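Side-chain contacts in fructose-bisphosphate aldolase (Plasmodium falciparum, PDB 4TR9), which is a class I fructose-bisphosphate aldolase, an enzyme with four chains in the assembly, whose subunits adopt the TIM-barrel fold: residues Pro98-Asn101 with Leu102-Glu106; Leu178-Tyr181 with Ala182-Gln186. All coordinates share one frame; numbering follows the deposited sequence.

Contact 1. Residues Pro98-Asn101 with Leu102-Glu106; sequences PMVN and LLHNE
Val100 and His104 stand one helical turn apart on the short helix 99-105, and their side chains run alongside each other in the same direction. With CG1 opposite the backbone N (chi1 177°), the Val100 methyl swings forward under one face of the imidazole and meets His104 CE1 at 3.4 Å, a CH-pi-like packing of methyl against ring. The carbonyl oxygen of Val100 lies beneath that same face, toward its rim, while it also takes the backbone bond from His104 N at 3.1 Å. Asn101 approaches the imidazole obliquely, its amide plane turned 46° from the ring, and OD1 stays 3.9 Å from His104 ND1. On another side of the helix Met99 bends at chi2 (-60°), which brings SD to 3.9 Å from Leu102 CD1; the two side chains lie side by side against Asp67 of helix 59-70. The amides of Leu102 and Leu103 make only weak bonds, and straighter ones follow at His104 N and Asn105 N. Chemically, Val100 and His104 are joined through their side chains by van der Waals contact and both pack on Pro110, whereas Met99, Leu102 and Leu103 face helix 59-70.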
ATOM      1  N   PRO A  98      12.606 -46.489   0.436  1.00 58.42           N
ATOM      2  CA  PRO A  98      12.107 -45.161   0.064  1.00 52.13           C
ATOM      3  C   PRO A  98      13.211 -44.109   0.106  1.00 43.34           C
ATOM      4  O   PRO A  98      14.121 -44.208   0.930  1.00 44.84           O
ATOM      5  CB  PRO A  98      11.039 -44.878   1.124  1.00 47.89           C
ATOM      6  CG  PRO A  98      10.589 -46.226   1.569  1.00 54.49           C
ATOM      7  CD  PRO A  98      11.814 -47.092   1.522  1.00 60.42           C
ATOM      8  N   MET A  99      13.131 -43.119  -0.776  1.00 58.65           N
ATOM      9  CA  MET A  99      14.128 -42.057  -0.828  1.00 51.84           C
ATOM     10  C   MET A  99      14.138 -41.249   0.465  1.00 41.22           C
ATOM     11  O   MET A  99      15.169 -40.707   0.862  1.00 36.13           O
ATOM     12  CB  MET A  99      13.870 -41.137  -2.022  1.00 48.81           C
ATOM     13  CG  MET A  99      13.901 -41.846  -3.363  1.00 55.71           C
ATOM     14  SD  MET A  99      15.490 -42.633  -3.684  1.00 75.46           S
ATOM     15  CE  MET A  99      15.131 -43.492  -5.213  1.00 81.55           C
ATOM     16  N   VAL A 100      12.982 -41.178   1.117  1.00 46.00           N
ATOM     17  CA  VAL A 100      12.848 -40.462   2.380  1.00 42.81           C
ATOM     18  C   VAL A 100      13.704 -41.102   3.471  1.00 54.18           C
ATOM     19  O   VAL A 100      14.363 -40.404   4.245  1.00 49.17           O
ATOM     20  CB  VAL A 100      11.377 -40.415   2.841  1.00 47.28           C
ATOM     21  CG1 VAL A 100      11.260 -39.731   4.193  1.00 49.62           C
ATOM     22  CG2 VAL A 100      10.522 -39.701   1.807  1.00 45.49           C
ATOM     23  N   ASN A 101      13.698 -42.431   3.522  1.00 43.95           N
ATOM     24  CA  ASN A 101      14.459 -43.159   4.530  1.00 43.66           C
ATOM     25  C   ASN A 101      15.967 -42.989   4.363  1.00 42.50           C
ATOM     26  O   ASN A 101      16.715 -43.053   5.338  1.00 43.05           O
ATOM     27  CB  ASN A 101      14.096 -44.644   4.502  1.00 53.90           C
ATOM     28  CG  ASN A 101      12.693 -44.909   5.010  1.00 60.19           C
ATOM     29  OD1 ASN A 101      12.114 -44.090   5.723  1.00 59.97           O
ATOM     30  ND2 ASN A 101      12.141 -46.062   4.653  1.00 69.82           N
ATOM     31  N   LEU A 102      16.409 -42.774   3.128  1.00 46.97           N
ATOM     32  CA  LEU A 102      17.821 -42.525   2.858  1.00 42.74           C
ATOM     33  C   LEU A 102      18.263 -41.213   3.499  1.00 39.61           C
ATOM     34  O   LEU A 102      19.402 -41.081   3.946  1.00 43.15           O
ATOM     35  CB  LEU A 102      18.089 -42.490   1.353  1.00 48.23           C
ATOM     36  CG  LEU A 102      17.803 -43.771   0.567  1.00 56.55           C
ATOM     37  CD1 LEU A 102      18.132 -43.579  -0.906  1.00 54.56           C
ATOM     38  CD2 LEU A 102      18.579 -44.945   1.145  1.00 60.73           C
ATOM     39  N   LEU A 103      17.350 -40.248   3.541  1.00 54.48           N
ATOM     40  CA  LEU A 103      17.632 -38.952   4.145  1.00 44.92           C
ATOM     41  C   LEU A 103      17.579 -39.034   5.666  1.00 46.43           C
ATOM     42  O   LEU A 103      18.353 -38.374   6.360  1.00 44.94           O
ATOM     43  CB  LEU A 103      16.642 -37.900   3.641  1.00 42.70           C
ATOM     44  CG  LEU A 103      16.647 -37.636   2.134  1.00 39.98           C
ATOM     45  CD1 LEU A 103      15.580 -36.618   1.767  1.00 32.37           C
ATOM     46  CD2 LEU A 103      18.020 -37.168   1.676  1.00 33.39           C
ATOM     47  N   HIS A 104      16.660 -39.847   6.177  1.00 46.21           N
ATOM     48  CA  HIS A 104      16.500 -40.027   7.617  1.00 47.09           C
ATOM     49  C   HIS A 104      17.743 -40.645   8.246  1.00 49.25           C
ATOM     50  O   HIS A 104      18.133 -40.284   9.357  1.00 42.47           O
ATOM     51  CB  HIS A 104      15.278 -40.899   7.916  1.00 50.05           C
ATOM     52  CG  HIS A 104      13.971 -40.199   7.710  1.00 55.39           C
ATOM     53  ND1 HIS A 104      12.757 -40.846   7.805  1.00 64.82           N
ATOM     54  CD2 HIS A 104      13.686 -38.907   7.420  1.00 49.21           C
ATOM     55  CE1 HIS A 104      11.782 -39.985   7.581  1.00 54.72           C
ATOM     56  NE2 HIS A 104      12.318 -38.800   7.344  1.00 46.92           N
ATOM     57  N   ASN A 105      18.361 -41.578   7.531  1.00 43.75           N
ATOM     58  CA  ASN A 105      19.552 -42.256   8.028  1.00 48.00           C
ATOM     59  C   ASN A 105      20.773 -41.343   8.029  1.00 46.47           C
ATOM     60  O   ASN A 105      21.729 -41.572   8.769  1.00 49.71           O
ATOM     61  CB  ASN A 105      19.837 -43.507   7.195  1.00 52.86           C
ATOM     62  CG  ASN A 105      18.703 -44.513   7.250  1.00 69.52           C
ATOM     63  OD1 ASN A 105      17.969 -44.587   8.234  1.00 63.45           O
ATOM     64  ND2 ASN A 105      18.556 -45.298   6.188  1.00 73.48           N
ATOM     65  N   GLU A 106      20.734 -40.306   7.201  1.00 52.52           N
ATOM     66  CA  GLU A 106      21.860 -39.388   7.082  1.00 50.79           C
ATOM     67  C   GLU A 106      21.585 -38.036   7.735  1.00 46.48           C
ATOM     68  O   GLU A 106      22.240 -37.046   7.407  1.00 44.17           O
ATOM     69  CB  GLU A 106      22.225 -39.186   5.610  1.00 53.91           C
ATOM     70  CG  GLU A 106      23.228 -40.193   5.077  1.00 58.08           C
ATOM     71  CD  GLU A 106      24.628 -39.957   5.614  1.00 64.09           C
ATOM     72  OE1 GLU A 106      24.904 -38.835   6.090  1.00 53.10           O
ATOM     73  OE2 GLU A 106      25.451 -40.893   5.560  1.00 69.46           O
TER

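Contact 2. Residues Leu178-Tyr181 with Ala182-Gln186; sequences LARY and ASICQ
Arg180 O is held by two good donors inside helix 168-187, the helix of a beta-alpha-beta unit in the TIM barrel: Ser183 OG at 2.7 Å and Ile184 N at 3.2 Å. The hydroxyl can fold back onto the preceding turn because Ser183 places OG between its own backbone N and carbonyl carbon (chi1 63°), so the helix itself satisfies this buried group. Ile184 CG1 crowds the same oxygen, 3.1 Å from Arg180 O. The arginine chain, bent at chi2 and chi3, curls back over this turn and crosses the isoleucine obliquely. Its guanidinium turns an edge to Ser183, with NH2 3.8 Å from OG; its charge is met by a salt bridge from NE to Glu173 of the second subunit, and NH1 bonds Ser129 of that subunit. On the barrel side, an off-staggered chi1 of 139° carries the Tyr181 ring over the next peptide, its CG 3.1 Å from Ala182 N and Ala182 CA over one face; the ring stacks with Trp153 of strand 150-157. Cys185 makes an oblique sulfur-aromatic contact with this ring, 46° off the normal: SG lies 4.2 Å from the centroid of the Tyr181 ring and 3.4 Å from Tyr181 CE1.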
ATOM      1  N   LEU A 178       4.277 -15.244  -2.652  1.00 36.39           N
ATOM      2  CA  LEU A 178       5.157 -15.843  -1.656  1.00 33.48           C
ATOM      3  C   LEU A 178       4.541 -15.731  -0.267  1.00 33.29           C
ATOM      4  O   LEU A 178       4.710 -16.615   0.572  1.00 36.84           O
ATOM      5  CB  LEU A 178       6.530 -15.169  -1.678  1.00 37.05           C
ATOM      6  CG  LEU A 178       7.413 -15.422  -2.900  1.00 38.69           C
ATOM      7  CD1 LEU A 178       8.480 -14.347  -3.017  1.00 33.54           C
ATOM      8  CD2 LEU A 178       8.051 -16.798  -2.817  1.00 35.79           C
ATOM      9  N   ALA A 179       3.822 -14.637  -0.039  1.00 33.93           N
ATOM     10  CA  ALA A 179       3.199 -14.378   1.252  1.00 32.55           C
ATOM     11  C   ALA A 179       2.123 -15.407   1.584  1.00 37.91           C
ATOM     12  O   ALA A 179       2.114 -15.975   2.677  1.00 39.26           O
ATOM     13  CB  ALA A 179       2.610 -12.975   1.277  1.00 34.69           C
ATOM     14  N   ARG A 180       1.217 -15.640   0.639  1.00 29.13           N
ATOM     15  CA  ARG A 180       0.141 -16.607   0.825  1.00 28.16           C
ATOM     16  C   ARG A 180       0.696 -18.010   1.034  1.00 30.61           C
ATOM     17  O   ARG A 180       0.267 -18.731   1.936  1.00 34.08           O
ATOM     18  CB  ARG A 180      -0.806 -16.592  -0.377  1.00 33.98           C
ATOM     19  CG  ARG A 180      -1.547 -15.281  -0.569  1.00 34.99           C
ATOM     20  CD  ARG A 180      -2.662 -15.112   0.450  1.00 40.11           C
ATOM     21  NE  ARG A 180      -3.799 -15.990   0.179  1.00 50.94           N
ATOM     22  CZ  ARG A 180      -4.086 -17.084   0.877  1.00 55.19           C
ATOM     23  NH1 ARG A 180      -5.142 -17.819   0.555  1.00 49.47           N
ATOM     24  NH2 ARG A 180      -3.321 -17.442   1.899  1.00 52.00           N
ATOM     25  N   TYR A 181       1.658 -18.385   0.198  1.00 30.99           N
ATOM     26  CA  TYR A 181       2.283 -19.700   0.261  1.00 32.93           C
ATOM     27  C   TYR A 181       2.903 -19.982   1.624  1.00 33.52           C
ATOM     28  O   TYR A 181       2.740 -21.069   2.176  1.00 39.09           O
ATOM     29  CB  TYR A 181       3.347 -19.825  -0.832  1.00 37.79           C
ATOM     30  CG  TYR A 181       4.618 -20.526  -0.399  1.00 39.47           C
ATOM     31  CD1 TYR A 181       4.695 -21.913  -0.360  1.00 39.49           C
ATOM     32  CD2 TYR A 181       5.748 -19.797  -0.042  1.00 32.02           C
ATOM     33  CE1 TYR A 181       5.858 -22.553   0.030  1.00 36.60           C
ATOM     34  CE2 TYR A 181       6.911 -20.428   0.352  1.00 38.99           C
ATOM     35  CZ  TYR A 181       6.961 -21.805   0.385  1.00 39.08           C
ATOM     36  OH  TYR A 181       8.120 -22.437   0.772  1.00 46.71           O
ATOM     37  N   ALA A 182       3.612 -18.996   2.161  1.00 34.08           N
ATOM     38  CA  ALA A 182       4.344 -19.178   3.405  1.00 31.11           C
ATOM     39  C   ALA A 182       3.404 -19.363   4.593  1.00 36.70           C
ATOM     40  O   ALA A 182       3.690 -20.141   5.502  1.00 42.51           O
ATOM     41  CB  ALA A 182       5.277 -18.001   3.642  1.00 28.02           C
ATOM     42  N   SER A 183       2.280 -18.654   4.578  1.00 29.32           N
ATOM     43  CA  SER A 183       1.311 -18.741   5.667  1.00 34.11           C
ATOM     44  C   SER A 183       0.624 -20.102   5.698  1.00 39.06           C
ATOM     45  O   SER A 183       0.399 -20.671   6.766  1.00 40.18           O
ATOM     46  CB  SER A 183       0.267 -17.629   5.544  1.00 34.25           C
ATOM     47  OG  SER A 183      -0.490 -17.770   4.355  1.00 44.63           O
ATOM     48  N   ILE A 184       0.295 -20.617   4.517  1.00 35.21           N
ATOM     49  CA  ILE A 184      -0.376 -21.906   4.394  1.00 37.92           C
ATOM     50  C   ILE A 184       0.518 -23.043   4.884  1.00 37.12           C
ATOM     51  O   ILE A 184       0.055 -23.958   5.568  1.00 41.49           O
ATOM     52  CB  ILE A 184      -0.804 -22.172   2.935  1.00 40.93           C
ATOM     53  CG1 ILE A 184      -1.762 -21.080   2.458  1.00 38.73           C
ATOM     54  CG2 ILE A 184      -1.457 -23.539   2.804  1.00 38.51           C
ATOM     55  CD1 ILE A 184      -2.146 -21.196   1.000  1.00 37.95           C
ATOM     56  N   CYS A 185       1.800 -22.972   4.542  1.00 40.15           N
ATOM     57  CA  CYS A 185       2.762 -23.986   4.963  1.00 35.00           C
ATOM     58  C   CYS A 185       2.932 -24.015   6.476  1.00 35.99           C
ATOM     59  O   CYS A 185       2.924 -25.083   7.089  1.00 40.81           O
ATOM     60  CB  CYS A 185       4.117 -23.750   4.294  1.00 26.29           C
ATOM     61  SG  CYS A 185       4.128 -24.071   2.520  1.00 43.48           S
ATOM     62  N   GLN A 186       3.086 -22.838   7.076  1.00 34.73           N
ATOM     63  CA  GLN A 186       3.251 -22.733   8.521  1.00 39.45           C
ATOM     64  C   GLN A 186       2.010 -23.237   9.248  1.00 39.48           C
ATOM     65  O   GLN A 186       2.103 -23.801  10.337  1.00 42.15           O
ATOM     66  CB  GLN A 186       3.555 -21.288   8.924  1.00 33.13           C
ATOM     67  CG  GLN A 186       4.891 -20.781   8.410  1.00 28.28           C
ATOM     68  CD  GLN A 186       5.277 -19.438   8.991  1.00 32.53           C
ATOM     69  OE1 GLN A 186       4.424 -18.677   9.449  1.00 34.63           O
ATOM     70  NE2 GLN A 186       6.572 -19.139   8.984  1.00 25.98           N
TER

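Overall arrangement
Contact 1 closes before contact 2 opens along the chain, and the two do not touch: their centres are 26 Å apart and their nearest atoms about 16 Å. Each lies within a single helix of the same TIM-barrel domain. Helix 99-105 comes just before strand 109-113, whereas helix 168-187 links strands 150-157 and 191-198; in the parallel sheet, 109-113, 150-157 and 191-198 are consecutive neighbours. Contact 1 is partly buried, with no other chain of the assembly touching it. Contact 2 is buried and also reaches the second subunit, so it ties barrel packing to assembly. The Tyr181 side chain is about 11 Å from bound N'-[(E)-(2,4-dichlorophenyl)methylidene]-3,4-dihydroxybenzohydrazide.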